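Local coordinates for MIP07328p (Drosophila melanogaster, PDB 6FKK), which probably acts as a repulsive axon guidance cue that binds semaphorin receptors, this piece being its extracellular sema and PSI domains, at residues D14-H19 with V471-H476; G413-F418 with M441-L446; N34-L39 with T457-L462; P449-V454 with V465-L470. All blocks are in the same frame, centred on the assembly; numbering follows the deposited sequence.

Contact 1 of 4, residues D14-H19 with V471-H476; sequences DKVLAH and VSVPLH
L17 and A18 pair with S472 where the start of the chain joins the last blade of the sema beta-propeller. Strand 18-21 lies antiparallel to strand 469-474 as an outermost strand of a four-stranded sheet. This is the velcro closure of the propeller: the N-terminal strand completes a blade built from the end of the domain. Two residues, L17 and A18, stand against the single S472 in a classic beta bulge. L17 N gives S472 O a bond of 2.7 Å, and A18 N adds a weak one to the same oxygen. S472 N returns a nearly straight bond to A18 O (2.8 Å, 174°). S472 OG is buried and is bonded to S461 on the next strand.

The tight part is the buried strand 471-474 with D14 against it. V16, partly exposed, closes over V471: V16 CG1 meets V471 CG1 at 3.9 Å, the two side chains crossing at about a right angle. With CG anti to the backbone N (chi1 -160°), D14 brings OD2 to 3.5 Å from V473 CB, while OD1 takes a weak bond from K15 N. With an alanine here, K15 N would probably lose that partner and a gap would open beside V473 and P474.

The solvent side is the outer side of 14-19. The ends of K15 and H19 lead away from strand 469-474. L17 is exposed too, but its branch lies obliquely against the proline ring, with L17 CG 3.9 Å from P474 CD. K15 O lies 3.3 Å from the same P474 CD.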
loop_
_atom_site.group_PDB
_atom_site.type_symbol
_atom_site.label_atom_id
_atom_site.label_comp_id
_atom_site.label_asym_id
_atom_site.label_seq_id
_atom_site.Cartn_x
_atom_site.Cartn_y
_atom_site.Cartn_z
ATOM N N ASP A 14 -14.431 0.579 -19.458
ATOM C CA ASP A 14 -15.100 -0.394 -18.608
ATOM C C ASP A 14 -16.512 0.071 -18.267
ATOM O O ASP A 14 -16.808 1.269 -18.234
ATOM C CB ASP A 14 -14.292 -0.630 -17.328
ATOM C CG ASP A 14 -14.654 -1.934 -16.639
ATOM O OD1 ASP A 14 -15.623 -2.592 -17.074
ATOM O OD2 ASP A 14 -13.962 -2.307 -15.666
ATOM N N LYS A 15 -17.389 -0.899 -18.014
ATOM C CA LYS A 15 -18.794 -0.628 -17.709
ATOM C C LYS A 15 -18.898 -0.054 -16.302
ATOM O O LYS A 15 -18.847 -0.788 -15.312
ATOM C CB LYS A 15 -19.618 -1.904 -17.847
ATOM C CG LYS A 15 -21.107 -1.722 -17.591
ATOM C CD LYS A 15 -21.750 -0.842 -18.652
ATOM C CE LYS A 15 -23.243 -0.690 -18.409
ATOM N NZ LYS A 15 -23.891 0.168 -19.440
ATOM N N VAL A 16 -19.049 1.266 -16.206
ATOM C CA VAL A 16 -19.150 1.928 -14.909
ATOM C C VAL A 16 -20.502 1.605 -14.286
ATOM O O VAL A 16 -21.555 1.856 -14.884
ATOM C CB VAL A 16 -18.950 3.442 -15.049
ATOM C CG1 VAL A 16 -19.304 4.148 -13.746
ATOM C CG2 VAL A 16 -17.518 3.749 -15.452
ATOM N N LEU A 17 -20.476 1.049 -13.075
ATOM C CA LEU A 17 -21.698 0.695 -12.363
ATOM C C LEU A 17 -22.257 1.873 -11.569
ATOM O O LEU A 17 -23.440 2.205 -11.695
ATOM C CB LEU A 17 -21.441 -0.497 -11.436
ATOM C CG LEU A 17 -20.974 -1.795 -12.102
ATOM C CD1 LEU A 17 -20.864 -2.919 -11.081
ATOM C CD2 LEU A 17 -21.906 -2.186 -13.241
ATOM N N ALA A 18 -21.424 2.510 -10.750
ATOM C CA ALA A 18 -21.861 3.642 -9.947
ATOM C C ALA A 18 -20.712 4.630 -9.818
ATOM O O ALA A 18 -19.550 4.294 -10.051
ATOM C CB ALA A 18 -22.351 3.195 -8.564
ATOM N N HIS A 19 -21.052 5.860 -9.440
ATOM C CA HIS A 19 -20.056 6.911 -9.296
ATOM C C HIS A 19 -20.452 7.835 -8.154
ATOM O O HIS A 19 -21.634 8.146 -7.978
ATOM C CB HIS A 19 -19.896 7.707 -10.598
ATOM C CG HIS A 19 -21.156 8.366 -11.062
ATOM N ND1 HIS A 19 -21.473 9.669 -10.749
ATOM C CD2 HIS A 19 -22.184 7.897 -11.810
ATOM C CE1 HIS A 19 -22.639 9.978 -11.288
ATOM N NE2 HIS A 19 -23.091 8.921 -11.937
ATOM N N VAL A 471 -15.431 5.532 -8.286
ATOM C CA VAL A 471 -16.079 4.891 -9.423
ATOM C C VAL A 471 -16.122 3.391 -9.172
ATOM O O VAL A 471 -15.106 2.789 -8.812
ATOM C CB VAL A 471 -15.355 5.203 -10.746
ATOM C CG1 VAL A 471 -15.940 4.377 -11.880
ATOM C CG2 VAL A 471 -15.458 6.686 -11.062
ATOM N N SER A 472 -17.294 2.794 -9.364
ATOM C CA SER A 472 -17.500 1.369 -9.147
ATOM C C SER A 472 -17.561 0.657 -10.494
ATOM O O SER A 472 -18.412 0.973 -11.329
ATOM C CB SER A 472 -18.781 1.125 -8.353
ATOM O OG SER A 472 -18.996 -0.257 -8.137
ATOM N N VAL A 473 -16.658 -0.296 -10.704
ATOM C CA VAL A 473 -16.665 -1.134 -11.901
ATOM C C VAL A 473 -16.693 -2.590 -11.451
ATOM O O VAL A 473 -16.273 -2.894 -10.324
ATOM C CB VAL A 473 -15.455 -0.838 -12.803
ATOM C CG1 VAL A 473 -15.462 0.625 -13.234
ATOM C CG2 VAL A 473 -14.157 -1.186 -12.090
ATOM N N PRO A 474 -17.190 -3.518 -12.271
ATOM C CA PRO A 474 -17.297 -4.912 -11.815
ATOM C C PRO A 474 -15.934 -5.521 -11.506
ATOM O O PRO A 474 -14.971 -5.357 -12.260
ATOM C CB PRO A 474 -17.980 -5.619 -12.990
ATOM C CG PRO A 474 -17.722 -4.755 -14.175
ATOM C CD PRO A 474 -17.737 -3.353 -13.627
ATOM N N LEU A 475 -15.870 -6.241 -10.385
ATOM C CA LEU A 475 -14.634 -6.916 -10.001
ATOM C C LEU A 475 -14.276 -8.027 -10.981
ATOM O O LEU A 475 -13.091 -8.284 -11.220
ATOM C CB LEU A 475 -14.762 -7.475 -8.584
ATOM C CG LEU A 475 -13.510 -8.071 -7.940
ATOM C CD1 LEU A 475 -12.534 -6.974 -7.541
ATOM C CD2 LEU A 475 -13.885 -8.927 -6.743
ATOM N N HIS A 476 -15.279 -8.690 -11.552
ATOM C CA HIS A 476 -15.065 -9.736 -12.540
ATOM C C HIS A 476 -16.154 -9.631 -13.595
ATOM O O HIS A 476 -17.339 -9.534 -13.259
ATOM C CB HIS A 476 -15.075 -11.125 -11.893
ATOM C CG HIS A 476 -13.972 -11.338 -10.904
ATOM N ND1 HIS A 476 -12.684 -11.650 -11.283
ATOM C CD2 HIS A 476 -13.964 -11.291 -9.551
ATOM C CE1 HIS A 476 -11.930 -11.785 -10.206
ATOM N NE2 HIS A 476 -12.684 -11.571 -9.142
#

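Contact 2 of 4, residues G413-F418 with M441-L446; sequences GKVTKF and MQVLPL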
loop_
_atom_site.group_PDB
_atom_site.type_symbol
_atom_site.label_atom_id
_atom_site.label_comp_id
_atom_site.label_asym_id
_atom_site.label_seq_id
_atom_site.Cartn_x
_atom_site.Cartn_y
_atom_site.Cartn_z
ATOM N N GLY A 413 -5.524 6.278 -15.642
ATOM C CA GLY A 413 -6.898 5.923 -15.360
ATOM C C GLY A 413 -7.282 4.513 -15.752
ATOM O O GLY A 413 -8.475 4.184 -15.720
ATOM N N LYS A 414 -6.321 3.675 -16.123
ATOM C CA LYS A 414 -6.592 2.306 -16.527
ATOM C C LYS A 414 -6.440 1.359 -15.343
ATOM O O LYS A 414 -5.778 1.664 -14.348
ATOM C CB LYS A 414 -5.654 1.874 -17.656
ATOM C CG LYS A 414 -5.593 2.830 -18.838
ATOM C CD LYS A 414 -4.896 2.183 -20.028
ATOM C CE LYS A 414 -4.586 3.199 -21.114
ATOM N NZ LYS A 414 -5.788 3.986 -21.507
ATOM N N VAL A 415 -7.064 0.190 -15.468
ATOM C CA VAL A 415 -6.985 -0.862 -14.463
ATOM C C VAL A 415 -6.573 -2.150 -15.159
ATOM O O VAL A 415 -7.130 -2.502 -16.204
ATOM C CB VAL A 415 -8.323 -1.047 -13.723
ATOM C CG1 VAL A 415 -8.265 -2.268 -12.817
ATOM C CG2 VAL A 415 -8.663 0.203 -12.925
ATOM N N THR A 416 -5.599 -2.851 -14.581
ATOM C CA THR A 416 -5.065 -4.082 -15.151
ATOM C C THR A 416 -5.302 -5.233 -14.184
ATOM O O THR A 416 -4.839 -5.192 -13.039
ATOM C CB THR A 416 -3.571 -3.943 -15.455
ATOM O OG1 THR A 416 -3.375 -2.949 -16.469
ATOM C CG2 THR A 416 -3.000 -5.269 -15.935
ATOM N N LYS A 417 -6.024 -6.251 -14.646
ATOM C CA LYS A 417 -6.145 -7.518 -13.939
ATOM C C LYS A 417 -5.109 -8.492 -14.481
ATOM O O LYS A 417 -4.872 -8.544 -15.692
ATOM C CB LYS A 417 -7.538 -8.127 -14.112
ATOM C CG LYS A 417 -8.708 -7.250 -13.718
ATOM C CD LYS A 417 -10.012 -7.932 -14.122
ATOM C CE LYS A 417 -11.236 -7.219 -13.569
ATOM N NZ LYS A 417 -11.334 -5.804 -14.020
ATOM N N PHE A 418 -4.500 -9.269 -13.589
ATOM C CA PHE A 418 -3.588 -10.316 -14.030
ATOM C C PHE A 418 -3.391 -11.330 -12.915
ATOM O O PHE A 418 -3.571 -11.029 -11.732
ATOM C CB PHE A 418 -2.236 -9.746 -14.483
ATOM C CG PHE A 418 -1.361 -9.260 -13.358
ATOM C CD1 PHE A 418 -1.450 -7.954 -12.907
ATOM C CD2 PHE A 418 -0.430 -10.103 -12.771
ATOM C CE1 PHE A 418 -0.640 -7.503 -11.882
ATOM C CE2 PHE A 418 0.381 -9.659 -11.744
ATOM C CZ PHE A 418 0.276 -8.357 -11.300
ATOM N N MET A 441 -8.510 -2.088 -19.009
ATOM C CA MET A 441 -9.596 -1.242 -19.479
ATOM C C MET A 441 -9.469 0.160 -18.903
ATOM O O MET A 441 -8.934 0.358 -17.807
ATOM C CB MET A 441 -10.960 -1.827 -19.098
ATOM C CG MET A 441 -11.122 -3.300 -19.424
ATOM S SD MET A 441 -12.842 -3.821 -19.305
ATOM C CE MET A 441 -12.678 -5.602 -19.396
ATOM N N GLN A 442 -9.970 1.132 -19.658
ATOM C CA GLN A 442 -10.047 2.507 -19.186
ATOM C C GLN A 442 -11.248 2.643 -18.258
ATOM O O GLN A 442 -12.379 2.333 -18.649
ATOM C CB GLN A 442 -10.162 3.467 -20.367
ATOM C CG GLN A 442 -10.039 4.931 -19.990
ATOM C CD GLN A 442 -8.617 5.319 -19.650
ATOM O OE1 GLN A 442 -7.671 4.898 -20.316
ATOM N NE2 GLN A 442 -8.456 6.124 -18.606
ATOM N N VAL A 443 -11.008 3.095 -17.030
ATOM C CA VAL A 443 -12.053 3.260 -16.028
ATOM C C VAL A 443 -12.377 4.732 -15.799
ATOM O O VAL A 443 -13.532 5.145 -15.897
ATOM C CB VAL A 443 -11.663 2.569 -14.703
ATOM C CG1 VAL A 443 -12.644 2.949 -13.606
ATOM C CG2 VAL A 443 -11.620 1.063 -14.887
ATOM N N LEU A 444 -11.371 5.530 -15.487
ATOM C CA LEU A 444 -11.539 6.957 -15.259
ATOM C C LEU A 444 -11.357 7.716 -16.564
ATOM O O LEU A 444 -10.902 7.158 -17.565
ATOM C CB LEU A 444 -10.537 7.425 -14.207
ATOM C CG LEU A 444 -10.648 6.811 -12.811
ATOM C CD1 LEU A 444 -9.691 7.502 -11.851
ATOM C CD2 LEU A 444 -12.077 6.895 -12.305
ATOM N N PRO A 445 -11.732 8.998 -16.598
ATOM C CA PRO A 445 -11.376 9.833 -17.751
ATOM C C PRO A 445 -9.879 9.774 -18.024
ATOM O O PRO A 445 -9.065 9.674 -17.105
ATOM C CB PRO A 445 -11.821 11.234 -17.321
ATOM C CG PRO A 445 -12.970 10.978 -16.415
ATOM C CD PRO A 445 -12.646 9.701 -15.677
ATOM N N LEU A 446 -9.526 9.849 -19.312
ATOM C CA LEU A 446 -8.170 9.541 -19.763
ATOM C C LEU A 446 -7.091 10.331 -19.030
ATOM O O LEU A 446 -5.930 9.908 -19.015
ATOM C CB LEU A 446 -8.058 9.791 -21.271
ATOM C CG LEU A 446 -6.816 9.235 -21.973
ATOM C CD1 LEU A 446 -6.848 7.714 -22.018
ATOM C CD2 LEU A 446 -6.676 9.816 -23.369
#
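K414 and V415 pair with Q442 and M441 at the open end of the beta hairpin formed by strands 414-423 and 432-442, within a four-stranded propeller blade. V415 and M441 are the hydrogen-bonded pair: V415 N reaches M441 O at 3.0 Å and M441 N reaches V415 O at 3.2 Å. Beyond Q442 the chain turns, and two successive amides grip G413 O. L444 N lies in the carbonyl plane on a lone pair (3.2 Å), while V443 N is tilted from it (3.1 Å).

The Q442 side chain sets out with CG anti to the backbone N (chi1 -171°) and then bends at chi2, which turns its amide back between the segments. OE1 accepts from K414 NZ. That bond is modelled very short, so its exact length is doubtful. NE2 gives to L444 O at 2.9 Å, coming from above the carbonyl plane, and also to D412 O. A leucine in its place would probably leave K414 NZ and L444 O without these bonds and the turn less firmly fixed.

On the other face V415 CG2 packs on V443 CG2 at 3.7 Å, next to V464. K414 NZ has a second partner in T11 OG1. The contact thus keeps its two faces chemically apart. One amide serves both a buried ammonium and a backbone carbonyl, and the V415-V443 face is largely apolar.

Contact 3 of 4, residues N34-L39 with T457-L462; sequences NDEFVL and TSKNSL. With NAG (2-acetamido-2-deoxy-beta-D-glucopyranose), chain C.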
loop_
_atom_site.group_PDB
_atom_site.type_symbol
_atom_site.label_atom_id
_atom_site.label_comp_id
_atom_site.label_asym_id
_atom_site.label_seq_id
_atom_site.Cartn_x
_atom_site.Cartn_y
_atom_site.Cartn_z
ATOM N N ASN A 34 -14.766 -1.838 4.428
ATOM C CA ASN A 34 -15.092 -3.256 4.473
ATOM C C ASN A 34 -15.955 -3.562 3.251
ATOM O O ASN A 34 -16.120 -2.722 2.362
ATOM C CB ASN A 34 -15.771 -3.633 5.798
ATOM C CG ASN A 34 -16.906 -2.698 6.166
ATOM O OD1 ASN A 34 -17.991 -2.758 5.587
ATOM N ND2 ASN A 34 -16.664 -1.836 7.146
ATOM N N ASP A 35 -16.517 -4.769 3.208
ATOM C CA ASP A 35 -17.249 -5.216 2.026
ATOM C C ASP A 35 -18.534 -4.435 1.774
ATOM O O ASP A 35 -19.106 -4.566 0.686
ATOM C CB ASP A 35 -17.577 -6.705 2.142
ATOM C CG ASP A 35 -16.565 -7.585 1.431
ATOM O OD1 ASP A 35 -15.642 -7.036 0.792
ATOM O OD2 ASP A 35 -16.697 -8.824 1.508
ATOM N N GLU A 36 -18.999 -3.632 2.727
ATOM C CA GLU A 36 -20.286 -2.963 2.592
ATOM C C GLU A 36 -20.223 -1.448 2.716
ATOM O O GLU A 36 -20.997 -0.763 2.044
ATOM C CB GLU A 36 -21.276 -3.507 3.634
ATOM C CG GLU A 36 -21.570 -4.990 3.476
ATOM C CD GLU A 36 -22.442 -5.536 4.588
ATOM O OE1 GLU A 36 -22.713 -4.791 5.553
ATOM O OE2 GLU A 36 -22.857 -6.711 4.497
ATOM N N PHE A 37 -19.334 -0.905 3.543
ATOM C CA PHE A 37 -19.246 0.533 3.748
ATOM C C PHE A 37 -17.791 0.976 3.721
ATOM O O PHE A 37 -16.887 0.222 4.091
ATOM C CB PHE A 37 -19.905 0.949 5.071
ATOM C CG PHE A 37 -21.383 0.698 5.105
ATOM C CD1 PHE A 37 -22.272 1.659 4.653
ATOM C CD2 PHE A 37 -21.885 -0.507 5.570
ATOM C CE1 PHE A 37 -23.633 1.427 4.674
ATOM C CE2 PHE A 37 -23.245 -0.745 5.593
ATOM C CZ PHE A 37 -24.120 0.221 5.140
ATOM N N VAL A 38 -17.576 2.211 3.273
ATOM C CA VAL A 38 -16.240 2.776 3.125
ATOM C C VAL A 38 -16.264 4.224 3.601
ATOM O O VAL A 38 -17.240 4.947 3.379
ATOM C CB VAL A 38 -15.745 2.673 1.666
ATOM C CG1 VAL A 38 -16.667 3.443 0.728
ATOM C CG2 VAL A 38 -14.309 3.164 1.544
ATOM N N LEU A 39 -15.191 4.636 4.272
ATOM C CA LEU A 39 -15.035 6.001 4.759
ATOM C C LEU A 39 -14.075 6.756 3.849
ATOM O O LEU A 39 -13.016 6.233 3.486
ATOM C CB LEU A 39 -14.517 6.018 6.200
ATOM C CG LEU A 39 -15.540 5.939 7.338
ATOM C CD1 LEU A 39 -16.322 4.636 7.301
ATOM C CD2 LEU A 39 -14.853 6.122 8.685
ATOM N N THR A 457 -15.534 -8.166 -2.443
ATOM C CA THR A 457 -15.739 -9.428 -3.146
ATOM C C THR A 457 -17.202 -9.850 -3.123
ATOM O O THR A 457 -17.710 -10.397 -4.109
ATOM C CB THR A 457 -14.861 -10.518 -2.536
ATOM O OG1 THR A 457 -15.050 -10.549 -1.115
ATOM C CG2 THR A 457 -13.400 -10.251 -2.845
ATOM N N SER A 458 -17.895 -9.607 -2.007
ATOM C CA SER A 458 -19.278 -10.050 -1.888
ATOM C C SER A 458 -20.191 -9.326 -2.868
ATOM O O SER A 458 -21.152 -9.920 -3.371
ATOM C CB SER A 458 -19.772 -9.850 -0.455
ATOM O OG SER A 458 -19.862 -8.473 -0.140
ATOM N N LYS A 459 -19.914 -8.057 -3.156
ATOM C CA LYS A 459 -20.703 -7.288 -4.107
ATOM C C LYS A 459 -20.105 -7.289 -5.508
ATOM O O LYS A 459 -20.643 -6.616 -6.394
ATOM C CB LYS A 459 -20.871 -5.848 -3.614
ATOM C CG LYS A 459 -21.606 -5.737 -2.286
ATOM C CD LYS A 459 -21.972 -4.296 -1.966
ATOM C CE LYS A 459 -22.683 -4.189 -0.624
ATOM N NZ LYS A 459 -23.929 -5.006 -0.570
ATOM N N ASN A 460 -19.018 -8.032 -5.725
ATOM C CA ASN A 460 -18.348 -8.117 -7.024
ATOM C C ASN A 460 -18.051 -6.722 -7.573
ATOM O O ASN A 460 -18.375 -6.390 -8.716
ATOM C CB ASN A 460 -19.178 -8.939 -8.012
ATOM C CG ASN A 460 -18.381 -9.366 -9.230
ATOM O OD1 ASN A 460 -17.537 -10.259 -9.150
ATOM N ND2 ASN A 460 -18.654 -8.738 -10.367
ATOM N N SER A 461 -17.426 -5.896 -6.738
ATOM C CA SER A 461 -17.237 -4.485 -7.039
ATOM C C SER A 461 -15.791 -4.081 -6.795
ATOM O O SER A 461 -15.246 -4.326 -5.714
ATOM C CB SER A 461 -18.174 -3.617 -6.191
ATOM O OG SER A 461 -17.986 -2.241 -6.468
ATOM N N LEU A 462 -15.177 -3.470 -7.802
ATOM C CA LEU A 462 -13.893 -2.802 -7.656
ATOM C C LEU A 462 -14.151 -1.302 -7.656
ATOM O O LEU A 462 -14.764 -0.776 -8.591
ATOM C CB LEU A 462 -12.935 -3.189 -8.781
ATOM C CG LEU A 462 -11.625 -2.399 -8.841
ATOM C CD1 LEU A 462 -10.746 -2.723 -7.645
ATOM C CD2 LEU A 462 -10.884 -2.662 -10.141
HETATM C C1 NAG C . -21.468 3.825 8.226
HETATM C C2 NAG C . -21.264 3.636 9.722
HETATM C C3 NAG C . -21.398 2.162 10.085
HETATM C C4 NAG C . -22.787 1.673 9.687
HETATM C C5 NAG C . -23.154 2.012 8.237
HETATM C C6 NAG C . -24.642 1.874 7.992
HETATM C C7 NAG C . -18.783 3.952 10.237
HETATM C C8 NAG C . -18.415 2.776 9.373
HETATM N N2 NAG C . -20.090 4.278 10.328
HETATM O O3 NAG C . -21.222 2.029 11.495
HETATM O O4 NAG C . -22.851 0.260 9.847
HETATM O O5 NAG C . -22.809 3.366 7.867
HETATM O O6 NAG C . -25.397 2.243 9.140
HETATM O O7 NAG C . -17.920 4.589 10.852
#
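The D35 carboxylate points at T457 and S458, where the first and last blades of the sema propeller adjoin. T457 to N460 form a type I beta turn, closed by N460 N on T457 O. D35 meets the start of this turn obliquely. Its OD1 takes a weak bond from T457 N at 3.4 Å. Its OD2 sits between two hydroxyls, 3.5 Å from T457 OG1 and 3.6 Å from S458 OG. K459 runs past the backbone of D35, bringing its CE to 3.8 Å from D35 O, which is bonded to S456 OG. The K459 ammonium and the E36 carboxylate carry opposite charges but do not touch.

N34 shapes the other side. Its OD1 accepts from E36 N at 3.2 Å and F37 N at 3.1 Å, both from the same face of the amide, which makes an Asx turn leading into strand 37-41. The F37 side chain leaves with CG anti to the carbonyl carbon (chi1 -65°), and its ring lies against a glycan, probably the one linked to N48. The sugar packs over one face, with NAG C5 3.5 Å above the centre of the F37 ring. Beside it L39 CD1 touches NAG C8 at 3.5 Å.

Between the two segments the polar link is a single weak bond; the firmer one, D35 O to S456 OG, lies just before the turn. The doubly bonded N34 oxygen and the N34 N to F37 O bond fix the loop. The sugar packs on the apolar F37 ring and the L39 methyl.

Contact 4 of 4, residues P449-V454 with V465-L470; sequences PIRELV and VSDGSL
The strand carries a classic beta bulge, R451 and E452 set against V465 alone, and their two amides share V465 O, at 2.7 Å from R451 N and 3.3 Å from E452 N. V465 N returns a bond to E452 O at 3.1 Å, completing a hydrogen-bonded antiparallel pair of E452 and V465.

R451 reaches past the bulge to D467. Its chain bends at chi2 (-71°), which brings the guanidinium back to the aspartate in a salt bridge. R451 NE gives to D467 OD1 at 3.0 Å, meeting it from above the carboxylate plane. R451 NH2 gives a weak, bent bond (128°) to D467 OD2 at 2.9 Å. The two flat groups are steeply inclined, 73° apart, so the bridge is not a flat forked pair. E452 and V465 lie side by side, CB to CB 4.0 Å, and E452 OE1 is bonded to I30 N. In the turn, S466 OG and S469 OG share a hydrogen bond.

Opposite the salt bridge, I450 packs on L444, V464 and A388. V465 touches I30 of strand 29-33 in the first blade. The contact thus sits in the last blade, between strand 29-33 and strand 386-396 of the preceding one.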
loop_
_atom_site.group_PDB
_atom_site.type_symbol
_atom_site.label_atom_id
_atom_site.label_comp_id
_atom_site.label_asym_id
_atom_site.label_seq_id
_atom_site.Cartn_x
_atom_site.Cartn_y
_atom_site.Cartn_z
ATOM N N PRO A 449 -5.755 10.435 -12.653
ATOM C CA PRO A 449 -4.990 9.307 -12.117
ATOM C C PRO A 449 -5.746 8.567 -11.020
ATOM O O PRO A 449 -6.656 9.095 -10.378
ATOM C CB PRO A 449 -3.730 9.977 -11.543
ATOM C CG PRO A 449 -3.827 11.448 -11.921
ATOM C CD PRO A 449 -5.280 11.715 -12.112
ATOM N N ILE A 450 -5.332 7.320 -10.805
ATOM C CA ILE A 450 -5.960 6.428 -9.837
ATOM C C ILE A 450 -5.144 6.456 -8.551
ATOM O O ILE A 450 -3.963 6.081 -8.546
ATOM C CB ILE A 450 -6.078 5.000 -10.391
ATOM C CG1 ILE A 450 -7.010 4.979 -11.605
ATOM C CG2 ILE A 450 -6.569 4.042 -9.315
ATOM C CD1 ILE A 450 -7.186 3.611 -12.215
ATOM N N ARG A 451 -5.771 6.890 -7.458
ATOM C CA ARG A 451 -5.089 7.027 -6.176
ATOM C C ARG A 451 -5.126 5.739 -5.356
ATOM O O ARG A 451 -4.103 5.327 -4.800
ATOM C CB ARG A 451 -5.707 8.181 -5.381
ATOM C CG ARG A 451 -5.539 9.547 -6.034
ATOM C CD ARG A 451 -4.097 10.021 -5.960
ATOM N NE ARG A 451 -3.933 11.366 -6.508
ATOM C CZ ARG A 451 -3.412 11.629 -7.702
ATOM N NH1 ARG A 451 -2.996 10.640 -8.478
ATOM N NH2 ARG A 451 -3.300 12.883 -8.119
ATOM N N GLU A 452 -6.288 5.094 -5.267
ATOM C CA GLU A 452 -6.441 3.891 -4.464
ATOM C C GLU A 452 -7.405 2.931 -5.149
ATOM O O GLU A 452 -8.147 3.306 -6.061
ATOM C CB GLU A 452 -6.942 4.216 -3.050
ATOM C CG GLU A 452 -5.883 4.788 -2.122
ATOM C CD GLU A 452 -6.484 5.476 -0.912
ATOM O OE1 GLU A 452 -7.535 6.132 -1.066
ATOM O OE2 GLU A 452 -5.909 5.360 0.192
ATOM N N LEU A 453 -7.384 1.680 -4.691
ATOM C CA LEU A 453 -8.294 0.643 -5.165
ATOM C C LEU A 453 -8.836 -0.121 -3.967
ATOM O O LEU A 453 -8.065 -0.561 -3.108
ATOM C CB LEU A 453 -7.597 -0.322 -6.130
ATOM C CG LEU A 453 -7.163 0.229 -7.488
ATOM C CD1 LEU A 453 -6.539 -0.870 -8.334
ATOM C CD2 LEU A 453 -8.341 0.862 -8.208
ATOM N N VAL A 454 -10.156 -0.275 -3.914
ATOM C CA VAL A 454 -10.835 -0.985 -2.837
ATOM C C VAL A 454 -11.641 -2.118 -3.453
ATOM O O VAL A 454 -12.340 -1.916 -4.453
ATOM C CB VAL A 454 -11.743 -0.049 -2.019
ATOM C CG1 VAL A 454 -12.314 -0.783 -0.814
ATOM C CG2 VAL A 454 -10.973 1.185 -1.587
ATOM N N VAL A 465 -10.554 4.958 -6.980
ATOM C CA VAL A 465 -10.563 6.189 -6.197
ATOM C C VAL A 465 -9.611 7.187 -6.842
ATOM O O VAL A 465 -8.412 6.911 -6.976
ATOM C CB VAL A 465 -10.169 5.935 -4.733
ATOM C CG1 VAL A 465 -10.164 7.240 -3.953
ATOM C CG2 VAL A 465 -11.113 4.926 -4.100
ATOM N N SER A 466 -10.141 8.342 -7.233
ATOM C CA SER A 466 -9.345 9.457 -7.714
ATOM C C SER A 466 -9.337 10.556 -6.655
ATOM O O SER A 466 -9.811 10.366 -5.530
ATOM C CB SER A 466 -9.882 9.965 -9.053
ATOM O OG SER A 466 -11.086 10.691 -8.875
ATOM N N ASP A 467 -8.796 11.719 -7.021
ATOM C CA ASP A 467 -8.766 12.833 -6.079
ATOM C C ASP A 467 -10.171 13.314 -5.745
ATOM O O ASP A 467 -10.447 13.700 -4.604
ATOM C CB ASP A 467 -7.927 13.981 -6.638
ATOM C CG ASP A 467 -6.443 13.789 -6.403
ATOM O OD1 ASP A 467 -6.076 13.095 -5.429
ATOM O OD2 ASP A 467 -5.647 14.338 -7.191
ATOM N N GLY A 468 -11.076 13.287 -6.717
ATOM C CA GLY A 468 -12.402 13.820 -6.481
ATOM C C GLY A 468 -13.546 12.935 -6.925
ATOM O O GLY A 468 -14.616 13.444 -7.271
ATOM N N SER A 469 -13.354 11.616 -6.912
ATOM C CA SER A 469 -14.424 10.720 -7.327
ATOM C C SER A 469 -14.144 9.302 -6.852
ATOM O O SER A 469 -12.989 8.896 -6.702
ATOM C CB SER A 469 -14.602 10.728 -8.850
ATOM O OG SER A 469 -13.468 10.177 -9.497
ATOM N N LEU A 470 -15.225 8.565 -6.611
ATOM C CA LEU A 470 -15.200 7.116 -6.461
ATOM C C LEU A 470 -16.003 6.520 -7.605
ATOM O O LEU A 470 -17.127 6.959 -7.870
ATOM C CB LEU A 470 -15.793 6.666 -5.122
ATOM C CG LEU A 470 -15.328 7.314 -3.820
ATOM C CD1 LEU A 470 -15.944 6.583 -2.640
ATOM C CD2 LEU A 470 -13.816 7.320 -3.720
#

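Overall arrangement
All four contacts lie in the sema domain, around the closure of its propeller. Contacts 1, 3 and 4 reach one four-stranded sheet. Contact 1 adds the N-terminal strand to it, contact 4 pairs strand 452-456 with 461-465, and contact 3 joins its turn 457-460 to the first blade. Contact 2 belongs to the preceding blade and is the most buried. It packs on contact 1 through V443 and V473, and on contact 4 through L444 and I450. Contacts 1 and 4 are partly buried and each rests on a beta bulge. Contact 3 is a surface contact without strand pairing, joined by polar loop contacts, with a glycan lying on 34-39.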